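PDB 6H7F: BauA from Acinetobacter baumannii, which probably takes up ferric siderophores of the acinetobactin type across the outer membrane as a TonB-dependent receptor. Local coordinates for residues 311-316 against 343-348; 339-344 against 376-381. All blocks are in the same frame, centred on the assembly; numbering follows the deposited sequence.

Contact 1. Residues 311-316 against 343-348. With FV8 ((4~{S},5~{R})-2-[2,3-bis(oxidanyl)phenyl]-~{N}-[2-(1~{H}-imidazol-4-yl)ethyl]-5-methyl-~{N}-oxidanyl-4,5-dihydro-1,3-oxazole-4-carboxamide), chain E.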
# COMPACT_ATOMS: atom_id res chain seq x y z
N SER A 311 -15.74 -33.42 -25.02
CA SER A 311 -15.76 -32.69 -23.77
C SER A 311 -17.20 -32.50 -23.33
O SER A 311 -18.11 -32.57 -24.15
CB SER A 311 -15.06 -31.35 -23.90
OG SER A 311 -15.82 -30.46 -24.72
N THR A 312 -17.37 -32.25 -22.04
CA THR A 312 -18.63 -31.86 -21.46
C THR A 312 -18.39 -30.61 -20.61
O THR A 312 -17.34 -30.45 -20.00
CB THR A 312 -19.25 -33.00 -20.62
OG1 THR A 312 -18.33 -33.34 -19.58
CG2 THR A 312 -19.57 -34.22 -21.45
N THR A 313 -19.41 -29.75 -20.60
CA THR A 313 -19.46 -28.57 -19.80
C THR A 313 -20.76 -28.60 -19.01
O THR A 313 -21.83 -28.81 -19.60
CB THR A 313 -19.37 -27.33 -20.69
OG1 THR A 313 -18.06 -27.29 -21.26
CG2 THR A 313 -19.64 -26.04 -19.95
N GLU A 314 -20.66 -28.38 -17.70
CA GLU A 314 -21.81 -28.03 -16.84
C GLU A 314 -21.58 -26.64 -16.25
O GLU A 314 -20.65 -26.44 -15.47
CB GLU A 314 -22.00 -29.07 -15.74
CG GLU A 314 -22.15 -30.49 -16.25
CD GLU A 314 -22.11 -31.58 -15.17
OE1 GLU A 314 -22.13 -31.24 -13.97
OE2 GLU A 314 -22.04 -32.75 -15.54
N TYR A 315 -22.42 -25.69 -16.67
CA TYR A 315 -22.42 -24.30 -16.19
C TYR A 315 -23.64 -24.07 -15.30
O TYR A 315 -24.77 -24.47 -15.66
CB TYR A 315 -22.49 -23.32 -17.36
CG TYR A 315 -22.59 -21.86 -17.00
CD1 TYR A 315 -21.46 -21.07 -16.87
CD2 TYR A 315 -23.82 -21.24 -16.85
CE1 TYR A 315 -21.55 -19.72 -16.57
CE2 TYR A 315 -23.93 -19.89 -16.59
CZ TYR A 315 -22.78 -19.12 -16.44
OH TYR A 315 -22.88 -17.79 -16.16
N LYS A 316 -23.40 -23.41 -14.16
CA LYS A 316 -24.48 -22.99 -13.25
C LYS A 316 -24.18 -21.58 -12.73
O LYS A 316 -23.06 -21.29 -12.29
CB LYS A 316 -24.60 -23.96 -12.08
CG LYS A 316 -25.11 -25.35 -12.45
CD LYS A 316 -24.87 -26.38 -11.33
CE LYS A 316 -25.79 -27.58 -11.39
NZ LYS A 316 -25.81 -28.19 -12.74
N VAL A 343 -23.62 -29.22 -21.94
CA VAL A 343 -23.31 -29.36 -23.32
C VAL A 343 -22.32 -30.52 -23.49
O VAL A 343 -21.39 -30.66 -22.70
CB VAL A 343 -22.85 -28.02 -23.95
CG1 VAL A 343 -22.01 -27.20 -23.01
CG2 VAL A 343 -22.14 -28.21 -25.28
N ASP A 344 -22.64 -31.41 -24.43
CA ASP A 344 -21.81 -32.55 -24.85
C ASP A 344 -21.26 -32.27 -26.25
O ASP A 344 -22.03 -32.05 -27.20
CB ASP A 344 -22.59 -33.87 -24.89
CG ASP A 344 -22.94 -34.45 -23.53
OD1 ASP A 344 -22.06 -34.44 -22.65
OD2 ASP A 344 -24.10 -34.91 -23.36
N LYS A 345 -19.94 -32.34 -26.37
CA LYS A 345 -19.24 -31.91 -27.56
C LYS A 345 -18.44 -33.09 -28.13
O LYS A 345 -17.84 -33.87 -27.37
CB LYS A 345 -18.31 -30.73 -27.24
CG LYS A 345 -19.02 -29.42 -26.91
CD LYS A 345 -18.19 -28.43 -26.10
CE LYS A 345 -18.34 -28.63 -24.62
NZ LYS A 345 -17.12 -28.21 -23.89
N LYS A 346 -18.38 -33.17 -29.46
CA LYS A 346 -17.46 -34.07 -30.16
C LYS A 346 -16.81 -33.31 -31.32
O LYS A 346 -17.46 -32.49 -31.96
CB LYS A 346 -18.18 -35.28 -30.76
CG LYS A 346 -18.84 -36.25 -29.78
CD LYS A 346 -19.79 -37.21 -30.50
CE LYS A 346 -20.21 -38.40 -29.66
NZ LYS A 346 -20.95 -37.97 -28.45
N SER A 347 -15.56 -33.65 -31.61
CA SER A 347 -14.72 -32.89 -32.51
C SER A 347 -13.75 -33.84 -33.23
O SER A 347 -13.21 -34.73 -32.62
CB SER A 347 -13.98 -31.84 -31.74
OG SER A 347 -13.40 -30.91 -32.61
N ALA A 348 -13.50 -33.60 -34.51
CA ALA A 348 -12.55 -34.43 -35.27
C ALA A 348 -11.89 -33.58 -36.35
O ALA A 348 -12.48 -32.63 -36.85
CB ALA A 348 -13.25 -35.62 -35.87
CAJ FV8 E . -25.11 -18.18 -21.76
NAN FV8 E . -26.34 -18.51 -22.15
CAI FV8 E . -27.17 -17.51 -21.71
NAO FV8 E . -26.46 -16.54 -21.06
CAT FV8 E . -25.19 -16.98 -21.11
CAK FV8 E . -23.99 -16.27 -20.54
CAL FV8 E . -24.01 -16.33 -19.00
NAY FV8 E . -25.22 -15.65 -18.53
OAE FV8 E . -25.71 -14.61 -19.27
C FV8 E . -25.81 -15.97 -17.40
O FV8 E . -25.37 -16.90 -16.66
CA FV8 E . -27.00 -15.23 -17.17
N FV8 E . -27.96 -15.46 -18.30
CB FV8 E . -27.78 -15.68 -15.95
CG2 FV8 E . -28.13 -14.51 -15.01
OG1 FV8 E . -29.03 -16.17 -16.45
CAR FV8 E . -29.10 -15.97 -17.80
CAV FV8 E . -30.16 -16.39 -18.52
CAH FV8 E . -31.23 -17.02 -17.87
CAF FV8 E . -32.35 -17.47 -18.59
CAG FV8 E . -32.40 -17.34 -19.99
CAS FV8 E . -31.32 -16.73 -20.64
OAC FV8 E . -31.28 -16.54 -22.00
CAU FV8 E . -30.23 -16.28 -19.90
OAD FV8 E . -29.21 -15.68 -20.54
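Lys345 reaches across to Ser311 and Thr313, its NZ giving hydrogen bonds to Ser311 OG at 2.7 Å and to Thr313 OG1 at 2.9 Å. The lysine chain bends at its third torsion (chi3 -89°), which brings the ammonium between the two hydroxyls on the face that also carries Val343. Thr313 and Val343 lie side by side, CB of Thr313 3.5 Å from CG1 of Val343. Beneath them the antiparallel backbones are paired by Thr313 N to Val343 O and Val343 N to Thr313 O, both 3.0 Å, and by Ser311 with Lys345. Thr312 and Asp344 stand on the other face, where a bound detergent touches Thr312. Farther along 311-316, Tyr315 OH donates a 2.7 Å hydrogen bond to FV8 O, which lies in the plane of the ring at its edge. Each hydroxyl is also bonded outside the two segments: Ser311 OG to Gly123 O, and Thr313 OG1 to Asp287 OD1, its strongest polar partner. This pairs neighbouring strands of the barrel wall, with a polar cluster on the plug-facing side. Both hydroxyls accept from Lys345 NZ, so each can donate to its outer oxygen, and Asp287 would probably balance part of the lysine charge.

Contact 2. Residues 339-344 against 376-381. With FV8 ((4~{S},5~{R})-2-[2,3-bis(oxidanyl)phenyl]-~{N}-[2-(1~{H}-imidazol-4-yl)ethyl]-5-methyl-~{N}-oxidanyl-4,5-dihydro-1,3-oxazole-4-carboxamide), chain E.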
# COMPACT_ATOMS: atom_id res chain seq x y z
N LEU A 339 -29.27 -19.58 -14.44
CA LEU A 339 -29.02 -20.32 -15.65
C LEU A 339 -28.23 -21.59 -15.30
O LEU A 339 -27.30 -21.56 -14.47
CB LEU A 339 -28.26 -19.43 -16.63
CG LEU A 339 -27.87 -20.07 -17.96
CD1 LEU A 339 -29.10 -20.37 -18.81
CD2 LEU A 339 -26.91 -19.17 -18.73
N ALA A 340 -28.65 -22.70 -15.92
CA ALA A 340 -27.83 -23.89 -16.01
C ALA A 340 -27.85 -24.39 -17.45
O ALA A 340 -28.88 -24.33 -18.10
CB ALA A 340 -28.33 -24.94 -15.06
N PHE A 341 -26.70 -24.83 -17.95
CA PHE A 341 -26.68 -25.50 -19.20
C PHE A 341 -25.63 -26.61 -19.17
O PHE A 341 -24.62 -26.51 -18.46
CB PHE A 341 -26.54 -24.51 -20.36
CG PHE A 341 -25.25 -23.74 -20.45
CD1 PHE A 341 -24.12 -24.30 -21.00
CD2 PHE A 341 -25.20 -22.41 -20.07
CE1 PHE A 341 -22.94 -23.57 -21.11
CE2 PHE A 341 -24.03 -21.67 -20.19
CZ PHE A 341 -22.90 -22.25 -20.72
N ASP A 342 -25.96 -27.69 -19.88
CA ASP A 342 -25.11 -28.88 -20.06
C ASP A 342 -24.88 -29.06 -21.55
O ASP A 342 -25.83 -29.01 -22.33
CB ASP A 342 -25.76 -30.15 -19.50
CG ASP A 342 -26.13 -30.04 -18.03
OD1 ASP A 342 -25.30 -29.50 -17.26
OD2 ASP A 342 -27.23 -30.49 -17.66
N VAL A 343 -23.62 -29.22 -21.94
CA VAL A 343 -23.31 -29.36 -23.32
C VAL A 343 -22.32 -30.52 -23.49
O VAL A 343 -21.39 -30.66 -22.70
CB VAL A 343 -22.85 -28.02 -23.95
CG1 VAL A 343 -22.01 -27.20 -23.01
CG2 VAL A 343 -22.14 -28.21 -25.28
N ASP A 344 -22.64 -31.41 -24.43
CA ASP A 344 -21.81 -32.55 -24.85
C ASP A 344 -21.26 -32.27 -26.25
O ASP A 344 -22.03 -32.05 -27.20
CB ASP A 344 -22.59 -33.87 -24.89
CG ASP A 344 -22.94 -34.45 -23.53
OD1 ASP A 344 -22.06 -34.44 -22.65
OD2 ASP A 344 -24.10 -34.91 -23.36
N GLN A 376 -27.02 -29.77 -26.24
CA GLN A 376 -27.07 -28.86 -25.13
C GLN A 376 -28.50 -28.82 -24.57
O GLN A 376 -29.47 -28.80 -25.32
CB GLN A 376 -26.58 -27.48 -25.59
CG GLN A 376 -26.52 -26.45 -24.47
CD GLN A 376 -25.74 -25.22 -24.86
OE1 GLN A 376 -24.71 -25.27 -25.52
NE2 GLN A 376 -26.26 -24.07 -24.46
N ASP A 377 -28.60 -28.77 -23.23
CA ASP A 377 -29.85 -28.37 -22.53
C ASP A 377 -29.62 -27.08 -21.72
O ASP A 377 -28.60 -26.91 -21.01
CB ASP A 377 -30.34 -29.51 -21.63
CG ASP A 377 -30.70 -30.78 -22.39
OD1 ASP A 377 -31.47 -30.68 -23.37
OD2 ASP A 377 -30.23 -31.86 -21.98
N ASP A 378 -30.59 -26.17 -21.82
CA ASP A 378 -30.58 -24.93 -21.09
C ASP A 378 -31.76 -24.94 -20.11
O ASP A 378 -32.89 -25.29 -20.48
CB ASP A 378 -30.67 -23.72 -22.03
CG ASP A 378 -29.34 -23.28 -22.64
OD1 ASP A 378 -28.78 -24.06 -23.45
OD2 ASP A 378 -28.89 -22.15 -22.34
N TYR A 379 -31.46 -24.53 -18.87
CA TYR A 379 -32.44 -24.26 -17.81
C TYR A 379 -32.20 -22.85 -17.29
O TYR A 379 -31.05 -22.44 -17.15
CB TYR A 379 -32.25 -25.24 -16.64
CG TYR A 379 -32.11 -26.69 -17.02
CD1 TYR A 379 -30.98 -27.16 -17.66
CD2 TYR A 379 -33.12 -27.60 -16.72
CE1 TYR A 379 -30.84 -28.49 -18.00
CE2 TYR A 379 -33.00 -28.94 -17.06
CZ TYR A 379 -31.86 -29.39 -17.71
OH TYR A 379 -31.75 -30.71 -18.05
N GLY A 380 -33.26 -22.12 -16.96
CA GLY A 380 -33.05 -20.77 -16.47
C GLY A 380 -34.33 -20.05 -16.08
O GLY A 380 -35.44 -20.45 -16.43
N TYR A 381 -34.14 -18.95 -15.35
CA TYR A 381 -35.13 -17.95 -15.13
C TYR A 381 -34.63 -16.62 -15.68
O TYR A 381 -33.53 -16.19 -15.34
CB TYR A 381 -35.39 -17.75 -13.64
CG TYR A 381 -36.08 -18.87 -12.89
CD1 TYR A 381 -37.41 -19.19 -13.13
CD2 TYR A 381 -35.43 -19.52 -11.86
CE1 TYR A 381 -38.05 -20.17 -12.39
CE2 TYR A 381 -36.05 -20.49 -11.11
CZ TYR A 381 -37.37 -20.82 -11.37
OH TYR A 381 -37.96 -21.78 -10.60
CAJ FV8 E . -25.11 -18.18 -21.76
NAN FV8 E . -26.34 -18.51 -22.15
CAI FV8 E . -27.17 -17.51 -21.71
NAO FV8 E . -26.46 -16.54 -21.06
CAT FV8 E . -25.19 -16.98 -21.11
CAK FV8 E . -23.99 -16.27 -20.54
CAL FV8 E . -24.01 -16.33 -19.00
NAY FV8 E . -25.22 -15.65 -18.53
OAE FV8 E . -25.71 -14.61 -19.27
C FV8 E . -25.81 -15.97 -17.40
O FV8 E . -25.37 -16.90 -16.66
CA FV8 E . -27.00 -15.23 -17.17
N FV8 E . -27.96 -15.46 -18.30
CB FV8 E . -27.78 -15.68 -15.95
CG2 FV8 E . -28.13 -14.51 -15.01
OG1 FV8 E . -29.03 -16.17 -16.45
CAR FV8 E . -29.10 -15.97 -17.80
CAV FV8 E . -30.16 -16.39 -18.52
CAH FV8 E . -31.23 -17.02 -17.87
CAF FV8 E . -32.35 -17.47 -18.59
CAG FV8 E . -32.40 -17.34 -19.99
CAS FV8 E . -31.32 -16.73 -20.64
OAC FV8 E . -31.28 -16.54 -22.00
CAU FV8 E . -30.23 -16.28 -19.90
OAD FV8 E . -29.21 -15.68 -20.54
O HOH W 1 -29.35 -31.60 -19.02
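Leu339 to Val343 run antiparallel to Gln376 to Gly380, the short axes 4.5 Å apart at closest, with paired backbone hydrogen bonds joining Ala340 to Tyr379 and Asp342 to Asp377. Both Ala340-Tyr379 bonds are 2.7 Å and nearly straight, 172° at the hydrogen for Tyr379 N to Ala340 O. On the ligand side, Phe341 CB packs 3.8 Å from the carboxylate carbon CG of Asp378. The Gln376 amide lies near the Phe341 ring, the two planes only 20° apart. That amide is fixed by its own strand: NE2 donates a 2.7 Å bond to Asp378 OD1, meeting its syn lone pair almost in the amide plane. Leu339 has CG anti to the backbone N (chi1 178°); its CD1 approaches Tyr379 O while CD2 meets FV8, and Leu339 CB lies 3.4 Å from FV8 OG1. Phe341 CE2 is 4.0 Å from FV8 CAJ. Gly380 CA, without a side chain, lies 4.0 Å from FV8 CAF, so backbone alone borders the catechol ring there. On the other face the Tyr379 ring lies with its edge toward Ala340 O, and one water joins three side chains, donating to Asp342 OD2 at 2.8 Å and to Asp377 OD2, and bonding Tyr379 OH; Asp377 OD1 bonds His415 ND1. This pairing belongs to the hairpin of strands 331-358 and 361-381 in the barrel. The water would probably ease the repulsion of the two carboxylates, while the contacts with FV8 come from the Leu339 and Phe341 side chains and the backbone of Gly380 and Tyr381.

How the contacts relate
Contacts 1 and 2 are successive seams of the barrel wall, sharing strand 331-358 and the residues Val343 and Asp344, with centres about 11 Å apart. The seam of contact 1 runs on past its bridged residues to Phe341 of contact 2: Tyr315 N lies 3.0 Å from Phe341 O, a probable backbone hydrogen bond, and the two rings meet with planes at about 15°. Tyr315 CE2 also packs against Leu339 CD2 at 3.7 Å. Both reach FV8: 311-316 supplies a polar hold through a tyrosine hydroxyl, 339-344 and 376-381 supply packing surface, and Arg256 adds another hydrogen bond. The bound iron(III) ion is about 4 Å from the Leu339 side chain, a neighbour and not a ligand.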